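Local structure of protein (sliding clamp) (Enterobacteria phage RB69, 1B77) at residues Met1-Lys12 / Leu61-Glu72; Gly20-Ile29 / Asn43-Leu54. The protein probably encircles DNA as a three-subunit ring and, by binding a peptide of the phage DNA polymerase, tethers that enzyme to its template for processive replication. All coordinates share one frame; numbering follows the deposited sequence.

Interaction 1 (Met1-Lys12 / Leu61-Glu72)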
loop_
_atom_site.group_PDB
_atom_site.type_symbol
_atom_site.label_atom_id
_atom_site.label_comp_id
_atom_site.label_asym_id
_atom_site.label_seq_id
_atom_site.Cartn_x
_atom_site.Cartn_y
_atom_site.Cartn_z
ATOM N N MET A 1 -34.879 -3.572 1.985
ATOM C CA MET A 1 -34.218 -3.944 0.703
ATOM C C MET A 1 -32.868 -4.600 0.956
ATOM O O MET A 1 -32.325 -4.523 2.055
ATOM C CB MET A 1 -33.997 -2.704 -0.163
ATOM C CG MET A 1 -33.009 -1.723 0.434
ATOM S SD MET A 1 -32.485 -0.469 -0.733
ATOM C CE MET A 1 -31.597 -1.469 -1.866
ATOM N N LYS A 2 -32.332 -5.239 -0.078
ATOM C CA LYS A 2 -31.038 -5.887 0.016
ATOM C C LYS A 2 -30.165 -5.467 -1.155
ATOM O O LYS A 2 -30.657 -5.243 -2.256
ATOM C CB LYS A 2 -31.195 -7.409 0.023
ATOM C CG LYS A 2 -31.913 -7.954 1.249
ATOM C CD LYS A 2 -31.910 -9.476 1.256
ATOM C CE LYS A 2 -32.558 -10.050 2.517
ATOM N NZ LYS A 2 -34.023 -9.776 2.609
ATOM N N LEU A 3 -28.867 -5.341 -0.910
ATOM C CA LEU A 3 -27.937 -4.970 -1.962
ATOM C C LEU A 3 -26.943 -6.099 -2.194
ATOM O O LEU A 3 -26.188 -6.464 -1.297
ATOM C CB LEU A 3 -27.186 -3.691 -1.593
ATOM C CG LEU A 3 -28.046 -2.429 -1.524
ATOM C CD1 LEU A 3 -27.200 -1.255 -1.070
ATOM C CD2 LEU A 3 -28.659 -2.157 -2.892
ATOM N N SER A 4 -26.961 -6.655 -3.400
ATOM C CA SER A 4 -26.050 -7.735 -3.759
ATOM C C SER A 4 -24.687 -7.136 -4.098
ATOM O O SER A 4 -24.566 -5.924 -4.295
ATOM C CB SER A 4 -26.590 -8.504 -4.967
ATOM O OG SER A 4 -26.723 -7.649 -6.087
ATOM N N LYS A 5 -23.668 -7.988 -4.167
ATOM C CA LYS A 5 -22.314 -7.542 -4.472
ATOM C C LYS A 5 -22.181 -6.916 -5.860
ATOM O O LYS A 5 -21.356 -6.026 -6.065
ATOM C CB LYS A 5 -21.329 -8.707 -4.319
ATOM C CG LYS A 5 -21.027 -9.075 -2.863
ATOM C CD LYS A 5 -19.618 -8.646 -2.458
ATOM C CE LYS A 5 -19.370 -8.883 -0.970
ATOM N NZ LYS A 5 -17.958 -8.571 -0.574
ATOM N N ASP A 6 -22.980 -7.386 -6.813
ATOM C CA ASP A 6 -22.943 -6.830 -8.164
ATOM C C ASP A 6 -23.449 -5.390 -8.130
ATOM O O ASP A 6 -22.849 -4.486 -8.718
ATOM C CB ASP A 6 -23.821 -7.643 -9.111
ATOM C CG ASP A 6 -23.222 -8.983 -9.447
ATOM O OD1 ASP A 6 -22.089 -9.008 -9.988
ATOM O OD2 ASP A 6 -23.889 -10.006 -9.172
ATOM N N THR A 7 -24.574 -5.194 -7.448
ATOM C CA THR A 7 -25.152 -3.871 -7.313
ATOM C C THR A 7 -24.157 -2.980 -6.578
ATOM O O THR A 7 -23.877 -1.869 -7.009
ATOM C CB THR A 7 -26.468 -3.929 -6.524
ATOM O OG1 THR A 7 -27.434 -4.657 -7.292
ATOM C CG2 THR A 7 -26.995 -2.510 -6.236
ATOM N N ILE A 8 -23.616 -3.494 -5.475
ATOM C CA ILE A 8 -22.645 -2.769 -4.668
ATOM C C ILE A 8 -21.439 -2.336 -5.485
ATOM O O ILE A 8 -20.930 -1.226 -5.317
ATOM C CB ILE A 8 -22.162 -3.630 -3.470
ATOM C CG1 ILE A 8 -23.325 -3.847 -2.486
ATOM C CG2 ILE A 8 -20.981 -2.948 -2.776
ATOM C CD1 ILE A 8 -22.997 -4.758 -1.299
ATOM N N ALA A 9 -20.978 -3.214 -6.371
ATOM C CA ALA A 9 -19.826 -2.895 -7.204
ATOM C C ALA A 9 -20.146 -1.749 -8.163
ATOM O O ALA A 9 -19.297 -0.899 -8.419
ATOM C CB ALA A 9 -19.372 -4.133 -7.989
ATOM N N ILE A 10 -21.365 -1.715 -8.689
ATOM C CA ILE A 10 -21.712 -0.637 -9.600
ATOM C C ILE A 10 -21.891 0.659 -8.822
ATOM O O ILE A 10 -21.530 1.736 -9.308
ATOM C CB ILE A 10 -22.988 -0.952 -10.403
ATOM C CG1 ILE A 10 -22.747 -2.192 -11.274
ATOM C CG2 ILE A 10 -23.338 0.237 -11.295
ATOM C CD1 ILE A 10 -23.978 -2.698 -12.053
ATOM N N LEU A 11 -22.434 0.559 -7.612
ATOM C CA LEU A 11 -22.621 1.743 -6.780
ATOM C C LEU A 11 -21.273 2.351 -6.405
ATOM O O LEU A 11 -21.158 3.563 -6.206
ATOM C CB LEU A 11 -23.404 1.390 -5.510
ATOM C CG LEU A 11 -24.913 1.303 -5.722
ATOM C CD1 LEU A 11 -25.591 0.745 -4.483
ATOM C CD2 LEU A 11 -25.440 2.708 -6.071
ATOM N N LYS A 12 -20.257 1.502 -6.307
ATOM C CA LYS A 12 -18.922 1.964 -5.969
ATOM C C LYS A 12 -18.349 2.762 -7.150
ATOM O O LYS A 12 -17.623 3.734 -6.947
ATOM C CB LYS A 12 -18.014 0.780 -5.621
ATOM C CG LYS A 12 -16.875 1.149 -4.672
ATOM C CD LYS A 12 -16.013 -0.050 -4.275
ATOM C CE LYS A 12 -14.932 0.361 -3.250
ATOM N NZ LYS A 12 -15.495 0.799 -1.915
ATOM N N LEU A 61 -21.214 1.953 1.459
ATOM C CA LEU A 61 -20.925 0.674 0.814
ATOM C C LEU A 61 -19.873 -0.125 1.587
ATOM O O LEU A 61 -20.031 -1.332 1.783
ATOM C CB LEU A 61 -20.453 0.900 -0.624
ATOM C CG LEU A 61 -21.490 1.591 -1.519
ATOM C CD1 LEU A 61 -20.867 1.930 -2.873
ATOM C CD2 LEU A 61 -22.708 0.681 -1.679
ATOM N N SER A 62 -18.809 0.544 2.029
ATOM C CA SER A 62 -17.764 -0.136 2.793
ATOM C C SER A 62 -18.355 -0.760 4.058
ATOM O O SER A 62 -17.985 -1.864 4.456
ATOM C CB SER A 62 -16.655 0.842 3.178
ATOM O OG SER A 62 -15.994 1.317 2.021
ATOM N N ILE A 63 -19.281 -0.048 4.687
ATOM C CA ILE A 63 -19.920 -0.559 5.889
ATOM C C ILE A 63 -20.701 -1.853 5.612
ATOM O O ILE A 63 -20.792 -2.730 6.475
ATOM C CB ILE A 63 -20.847 0.524 6.500
ATOM C CG1 ILE A 63 -20.084 1.277 7.593
ATOM C CG2 ILE A 63 -22.133 -0.086 7.039
ATOM C CD1 ILE A 63 -19.650 0.402 8.740
ATOM N N LEU A 64 -21.251 -1.979 4.408
ATOM C CA LEU A 64 -22.014 -3.177 4.066
ATOM C C LEU A 64 -21.096 -4.388 3.970
ATOM O O LEU A 64 -21.533 -5.524 4.127
ATOM C CB LEU A 64 -22.766 -2.990 2.738
ATOM C CG LEU A 64 -23.866 -1.923 2.715
ATOM C CD1 LEU A 64 -24.465 -1.824 1.318
ATOM C CD2 LEU A 64 -24.943 -2.271 3.742
ATOM N N SER A 65 -19.818 -4.145 3.724
ATOM C CA SER A 65 -18.870 -5.245 3.607
ATOM C C SER A 65 -18.609 -5.900 4.962
ATOM O O SER A 65 -18.093 -7.015 5.019
ATOM C CB SER A 65 -17.543 -4.748 3.018
ATOM O OG SER A 65 -16.813 -4.005 3.978
ATOM N N LEU A 66 -18.984 -5.213 6.041
ATOM C CA LEU A 66 -18.766 -5.709 7.401
ATOM C C LEU A 66 -19.928 -6.495 7.998
ATOM O O LEU A 66 -19.825 -6.985 9.119
ATOM C CB LEU A 66 -18.424 -4.543 8.335
ATOM C CG LEU A 66 -17.171 -3.736 7.980
ATOM C CD1 LEU A 66 -16.994 -2.593 8.967
ATOM C CD2 LEU A 66 -15.950 -4.653 7.984
ATOM N N VAL A 67 -21.036 -6.606 7.266
ATOM C CA VAL A 67 -22.202 -7.346 7.760
ATOM C C VAL A 67 -22.590 -8.492 6.822
ATOM O O VAL A 67 -22.033 -8.627 5.734
ATOM C CB VAL A 67 -23.422 -6.414 7.937
ATOM C CG1 VAL A 67 -23.126 -5.370 8.999
ATOM C CG2 VAL A 67 -23.764 -5.735 6.609
ATOM N N SER A 68 -23.545 -9.314 7.247
ATOM C CA SER A 68 -24.000 -10.438 6.433
ATOM C C SER A 68 -24.450 -9.956 5.059
ATOM O O SER A 68 -25.159 -8.950 4.944
ATOM C CB SER A 68 -25.169 -11.157 7.116
ATOM O OG SER A 68 -24.825 -11.561 8.428
ATOM N N ASP A 69 -24.044 -10.685 4.023
ATOM C CA ASP A 69 -24.391 -10.336 2.650
ATOM C C ASP A 69 -25.897 -10.166 2.433
ATOM O O ASP A 69 -26.316 -9.508 1.482
ATOM C CB ASP A 69 -23.859 -11.398 1.683
ATOM C CG ASP A 69 -22.363 -11.626 1.826
ATOM O OD1 ASP A 69 -21.601 -10.630 1.808
ATOM O OD2 ASP A 69 -21.949 -12.802 1.952
ATOM N N ASP A 70 -26.709 -10.753 3.306
ATOM C CA ASP A 70 -28.153 -10.643 3.163
ATOM C C ASP A 70 -28.751 -9.679 4.186
ATOM O O ASP A 70 -29.953 -9.721 4.469
ATOM C CB ASP A 70 -28.810 -12.023 3.294
ATOM C CG ASP A 70 -28.837 -12.530 4.721
ATOM O OD1 ASP A 70 -27.758 -12.592 5.353
ATOM O OD2 ASP A 70 -29.943 -12.871 5.210
ATOM N N ALA A 71 -27.911 -8.807 4.734
ATOM C CA ALA A 71 -28.377 -7.838 5.713
ATOM C C ALA A 71 -29.534 -7.041 5.116
ATOM O O ALA A 71 -29.448 -6.539 3.996
ATOM C CB ALA A 71 -27.238 -6.904 6.114
ATOM N N GLU A 72 -30.621 -6.939 5.869
ATOM C CA GLU A 72 -31.796 -6.213 5.423
ATOM C C GLU A 72 -31.620 -4.742 5.777
ATOM O O GLU A 72 -31.290 -4.405 6.915
ATOM C CB GLU A 72 -33.035 -6.776 6.124
ATOM C CG GLU A 72 -34.363 -6.190 5.677
ATOM C CD GLU A 72 -34.813 -6.688 4.306
ATOM O OE1 GLU A 72 -34.837 -7.922 4.091
ATOM O OE2 GLU A 72 -35.156 -5.839 3.452
HETATM O O HOH W 1 -28.104 -6.288 1.601
HETATM O O HOH W 2 -24.512 -8.274 -0.633
#
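Glu72 holds the start of the chain through two salt bridges, one carboxylate serving two positive groups. Its OE2 accepts the amino terminus, Met1 N, at 2.7 Å and nearly in line with the C-O bond; the same nitrogen is also bonded by Asp49. OE1 takes Lys2 NZ at a short 2.5 Å, approached on the syn side but 28° out of the carboxylate plane. Lys2 suits this place because its long chain runs across Asp70 O, with CE 3.3 Å from that oxygen, and then bends at the last torsion (chi4 67°) to turn the ammonium onto Glu72. Next, two waters join the backbones: one links Leu3 N to Ala71 O, the other donates to both Leu3 O and Asp69 O. Beyond Ser4, the N-cap, helix 5-15 lies beside helix 57-64, the helix pair of a processivity-factor domain; in relatives such helices line the DNA channel, and the exposed Lys5 and Lys12 are consistent with that. Branched aliphatic residues fill the seam. Leu64 CD1 meets Leu3 CD1 at 3.7 Å and lies near Ile8 CD1. Leu61 points into the seam: its CD1 rests 3.7 Å from Leu11 CB and 3.5 Å from Lys12 N, while its CD2 lies 4.2 Å from Ile8 CG2, the two side chains running in opposite directions. Leu64 also touches Ile83 of strand 81-84, and Leu66 O bonds Gln125 of the second subunit.

Interaction 2 (Gly20-Ile29 / Asn43-Leu54)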
loop_
_atom_site.group_PDB
_atom_site.type_symbol
_atom_site.label_atom_id
_atom_site.label_comp_id
_atom_site.label_asym_id
_atom_site.label_seq_id
_atom_site.Cartn_x
_atom_site.Cartn_y
_atom_site.Cartn_z
ATOM N N GLY A 20 -21.985 11.383 -3.355
ATOM C CA GLY A 20 -23.295 11.185 -2.766
ATOM C C GLY A 20 -24.276 10.681 -3.801
ATOM O O GLY A 20 -23.962 10.649 -4.988
ATOM N N ILE A 21 -25.460 10.271 -3.369
ATOM C CA ILE A 21 -26.446 9.786 -4.324
ATOM C C ILE A 21 -27.867 9.764 -3.773
ATOM O O ILE A 21 -28.087 9.772 -2.559
ATOM C CB ILE A 21 -26.084 8.359 -4.803
ATOM C CG1 ILE A 21 -26.928 7.979 -6.018
ATOM C CG2 ILE A 21 -26.299 7.367 -3.687
ATOM C CD1 ILE A 21 -26.459 6.707 -6.681
ATOM N N LEU A 22 -28.837 9.774 -4.675
ATOM C CA LEU A 22 -30.224 9.678 -4.255
ATOM C C LEU A 22 -30.724 8.348 -4.808
ATOM O O LEU A 22 -30.710 8.133 -6.019
ATOM C CB LEU A 22 -31.066 10.829 -4.825
ATOM C CG LEU A 22 -32.579 10.706 -4.564
ATOM C CD1 LEU A 22 -32.863 10.749 -3.056
ATOM C CD2 LEU A 22 -33.325 11.830 -5.281
ATOM N N LEU A 23 -31.127 7.444 -3.922
ATOM C CA LEU A 23 -31.653 6.156 -4.360
ATOM C C LEU A 23 -33.171 6.285 -4.383
ATOM O O LEU A 23 -33.760 6.824 -3.445
ATOM C CB LEU A 23 -31.245 5.041 -3.398
ATOM C CG LEU A 23 -29.755 4.741 -3.262
ATOM C CD1 LEU A 23 -29.551 3.722 -2.149
ATOM C CD2 LEU A 23 -29.204 4.226 -4.582
ATOM N N SER A 24 -33.786 5.804 -5.461
ATOM C CA SER A 24 -35.240 5.858 -5.630
ATOM C C SER A 24 -35.797 4.452 -5.797
ATOM O O SER A 24 -35.151 3.578 -6.382
ATOM C CB SER A 24 -35.613 6.690 -6.866
ATOM O OG SER A 24 -35.159 8.031 -6.747
ATOM N N GLN A 25 -37.001 4.238 -5.285
ATOM C CA GLN A 25 -37.634 2.930 -5.380
ATOM C C GLN A 25 -37.653 2.428 -6.827
ATOM O O GLN A 25 -37.914 3.192 -7.755
ATOM C CB GLN A 25 -39.048 3.009 -4.804
ATOM C CG GLN A 25 -39.061 3.500 -3.362
ATOM C CD GLN A 25 -40.439 3.472 -2.738
ATOM O OE1 GLN A 25 -41.155 2.475 -2.850
ATOM N NE2 GLN A 25 -40.815 4.557 -2.061
ATOM N N GLY A 26 -37.359 1.142 -7.002
ATOM C CA GLY A 26 -37.323 0.541 -8.321
ATOM C C GLY A 26 -36.056 -0.268 -8.475
ATOM O O GLY A 26 -35.324 -0.448 -7.508
ATOM N N LYS A 27 -35.791 -0.769 -9.679
ATOM C CA LYS A 27 -34.571 -1.535 -9.917
ATOM C C LYS A 27 -33.662 -0.715 -10.790
ATOM O O LYS A 27 -32.975 -1.254 -11.651
ATOM C CB LYS A 27 -34.870 -2.870 -10.604
ATOM C CG LYS A 27 -35.403 -3.916 -9.639
ATOM C CD LYS A 27 -35.760 -5.249 -10.306
ATOM C CE LYS A 27 -36.481 -6.138 -9.305
ATOM N NZ LYS A 27 -36.517 -7.589 -9.632
ATOM N N PHE A 28 -33.642 0.590 -10.536
ATOM C CA PHE A 28 -32.848 1.508 -11.331
ATOM C C PHE A 28 -32.056 2.526 -10.486
ATOM O O PHE A 28 -32.554 3.074 -9.498
ATOM C CB PHE A 28 -33.791 2.230 -12.292
ATOM C CG PHE A 28 -33.126 3.255 -13.158
ATOM C CD1 PHE A 28 -32.334 2.868 -14.232
ATOM C CD2 PHE A 28 -33.319 4.613 -12.917
ATOM C CE1 PHE A 28 -31.745 3.819 -15.057
ATOM C CE2 PHE A 28 -32.735 5.574 -13.733
ATOM C CZ PHE A 28 -31.945 5.175 -14.809
ATOM N N ILE A 29 -30.812 2.764 -10.889
ATOM C CA ILE A 29 -29.961 3.720 -10.203
ATOM C C ILE A 29 -29.286 4.651 -11.206
ATOM O O ILE A 29 -29.016 4.273 -12.355
ATOM C CB ILE A 29 -28.872 3.016 -9.369
ATOM C CG1 ILE A 29 -28.052 2.088 -10.260
ATOM C CG2 ILE A 29 -29.512 2.241 -8.226
ATOM C CD1 ILE A 29 -26.857 1.479 -9.578
ATOM N N ASN A 43 -29.516 -0.652 -14.655
ATOM C CA ASN A 43 -30.629 -1.465 -14.181
ATOM C C ASN A 43 -29.976 -2.476 -13.252
ATOM O O ASN A 43 -28.941 -3.042 -13.589
ATOM C CB ASN A 43 -31.295 -2.199 -15.344
ATOM C CG ASN A 43 -31.982 -1.265 -16.298
ATOM O OD1 ASN A 43 -32.041 -1.530 -17.501
ATOM N ND2 ASN A 43 -32.524 -0.174 -15.776
ATOM N N ILE A 44 -30.571 -2.691 -12.085
ATOM C CA ILE A 44 -30.017 -3.628 -11.115
ATOM C C ILE A 44 -30.995 -4.757 -10.809
ATOM O O ILE A 44 -32.180 -4.666 -11.134
ATOM C CB ILE A 44 -29.637 -2.901 -9.796
ATOM C CG1 ILE A 44 -30.831 -2.099 -9.273
ATOM C CG2 ILE A 44 -28.447 -1.988 -10.036
ATOM C CD1 ILE A 44 -30.569 -1.359 -7.963
ATOM N N SER A 45 -30.500 -5.819 -10.179
ATOM C CA SER A 45 -31.346 -6.963 -9.857
ATOM C C SER A 45 -32.012 -6.840 -8.490
ATOM O O SER A 45 -32.865 -7.658 -8.134
ATOM C CB SER A 45 -30.529 -8.257 -9.920
ATOM O OG SER A 45 -29.425 -8.198 -9.032
ATOM N N ASP A 46 -31.619 -5.823 -7.728
ATOM C CA ASP A 46 -32.186 -5.591 -6.406
ATOM C C ASP A 46 -33.292 -4.553 -6.490
ATOM O O ASP A 46 -33.260 -3.661 -7.342
ATOM C CB ASP A 46 -31.103 -5.106 -5.440
ATOM C CG ASP A 46 -30.011 -6.133 -5.231
ATOM O OD1 ASP A 46 -30.348 -7.264 -4.831
ATOM O OD2 ASP A 46 -28.825 -5.815 -5.462
ATOM N N GLU A 47 -34.270 -4.659 -5.599
ATOM C CA GLU A 47 -35.373 -3.715 -5.597
ATOM C C GLU A 47 -35.223 -2.699 -4.474
ATOM O O GLU A 47 -35.208 -3.072 -3.306
ATOM C CB GLU A 47 -36.703 -4.448 -5.430
ATOM C CG GLU A 47 -37.897 -3.507 -5.444
ATOM C CD GLU A 47 -38.170 -2.935 -6.817
ATOM O OE1 GLU A 47 -37.230 -2.890 -7.647
ATOM O OE2 GLU A 47 -39.320 -2.501 -7.085
ATOM N N ILE A 48 -35.098 -1.422 -4.822
ATOM C CA ILE A 48 -34.984 -0.380 -3.808
ATOM C C ILE A 48 -36.407 -0.115 -3.309
ATOM O O ILE A 48 -37.281 0.252 -4.100
ATOM C CB ILE A 48 -34.399 0.904 -4.403
ATOM C CG1 ILE A 48 -32.984 0.629 -4.915
ATOM C CG2 ILE A 48 -34.420 2.010 -3.370
ATOM C CD1 ILE A 48 -32.333 1.807 -5.609
ATOM N N ASP A 49 -36.637 -0.297 -2.009
ATOM C CA ASP A 49 -37.977 -0.125 -1.449
ATOM C C ASP A 49 -38.249 1.104 -0.594
ATOM O O ASP A 49 -39.243 1.159 0.124
ATOM C CB ASP A 49 -38.397 -1.390 -0.692
ATOM C CG ASP A 49 -37.437 -1.760 0.425
ATOM O OD1 ASP A 49 -36.621 -0.902 0.832
ATOM O OD2 ASP A 49 -37.515 -2.915 0.904
ATOM N N PHE A 50 -37.364 2.087 -0.650
ATOM C CA PHE A 50 -37.583 3.338 0.061
ATOM C C PHE A 50 -36.646 4.374 -0.530
ATOM O O PHE A 50 -35.574 4.033 -1.029
ATOM C CB PHE A 50 -37.390 3.194 1.584
ATOM C CG PHE A 50 -35.980 2.916 2.017
ATOM C CD1 PHE A 50 -35.428 1.648 1.876
ATOM C CD2 PHE A 50 -35.217 3.918 2.614
ATOM C CE1 PHE A 50 -34.139 1.380 2.321
ATOM C CE2 PHE A 50 -33.924 3.659 3.064
ATOM C CZ PHE A 50 -33.385 2.384 2.918
ATOM N N ASP A 51 -37.067 5.631 -0.522
ATOM C CA ASP A 51 -36.241 6.692 -1.072
ATOM C C ASP A 51 -35.372 7.297 0.023
ATOM O O ASP A 51 -35.839 7.565 1.135
ATOM C CB ASP A 51 -37.119 7.765 -1.711
ATOM C CG ASP A 51 -38.140 7.171 -2.659
ATOM O OD1 ASP A 51 -37.806 6.990 -3.852
ATOM O OD2 ASP A 51 -39.269 6.862 -2.203
ATOM N N VAL A 52 -34.096 7.491 -0.286
ATOM C CA VAL A 52 -33.181 8.048 0.695
ATOM C C VAL A 52 -31.925 8.580 0.024
ATOM O O VAL A 52 -31.411 7.991 -0.927
ATOM C CB VAL A 52 -32.795 6.977 1.756
ATOM C CG1 VAL A 52 -31.990 5.863 1.098
ATOM C CG2 VAL A 52 -32.027 7.625 2.921
ATOM N N ALA A 53 -31.448 9.710 0.525
ATOM C CA ALA A 53 -30.257 10.331 -0.009
ATOM C C ALA A 53 -29.063 9.970 0.862
ATOM O O ALA A 53 -29.148 9.980 2.089
ATOM C CB ALA A 53 -30.433 11.845 -0.056
ATOM N N LEU A 54 -27.950 9.651 0.219
ATOM C CA LEU A 54 -26.721 9.307 0.921
ATOM C C LEU A 54 -25.656 10.360 0.604
ATOM O O LEU A 54 -25.367 10.626 -0.563
ATOM C CB LEU A 54 -26.248 7.923 0.488
ATOM C CG LEU A 54 -27.097 6.766 1.012
ATOM C CD1 LEU A 54 -26.790 5.495 0.220
ATOM C CD2 LEU A 54 -26.824 6.571 2.492
#
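Gly20 brings its CA to 3.1 Å from Leu54 O, a closeness that leaves little room for a side chain. Ile21 then exchanges two backbone hydrogen bonds with Leu54, and Leu23 does the same with Val52, making a short antiparallel ladder. Between them Leu22 turns to the other face, where its CD1 lies over the Val52-Ala53 backbone and meets Ala53 CB at 4.0 Å, a methyl small enough for that approach. Leu23 splits its contacts, CD1 on Leu54 CD1 and CB on Ile48 CD1. Gln25 grips Asp51 twice: its backbone N reaches OD1, and NE2 reaches OD2 at 2.8 Å, both from above the carboxylate plane, with OD2 close to the plane of the glutamine amide. Here the register slips by one. Gly26, at a phi of 132° that favours glycine, opens a second ladder with two bonds to Ile48, and Lys27 O, receiving Ile44 N at 2.8 Å, carries the pairing into the beta hairpin of strands 28-32 and 38-44. At Phe28 the ring edge, through CD1, meets Asn43 ND2 at 3.4 Å, ring and amide planes 52° apart. With Ile29 CG1 between the backbone N and the carbonyl carbon (chi1 56°), CG2 is left anti to that carbon and touches CD1 of Ile44 and of Ile48. Helix 5-15 packs on Ile21 and Ile29 through Phe14, helix 57-64 offers Phe60 to Leu54, and Ile81 of strand 81-84 touches Val52 and Leu54.

In the fold
The centres of the two contacts lie about 13 Å apart, on the same side of the chain's centre and in its N-terminal, processivity-factor half. Both segments of interaction 2 fall between those of interaction 1 in sequence: helix 5-15 leads into strand 21-23, and strand 52-54 leads into helix 57-64. Both helices of interaction 1 touch the strands of interaction 2, each through a phenylalanine. The two also meet directly, for Asp46 OD2 probably accepts from both Ser4 OG and Thr7 OG1, tying the corner between strands 38-44 and 47-48 to the first turn of helix 5-15. Together they join helices and strands of one domain in the presumed DNA-encircling ring.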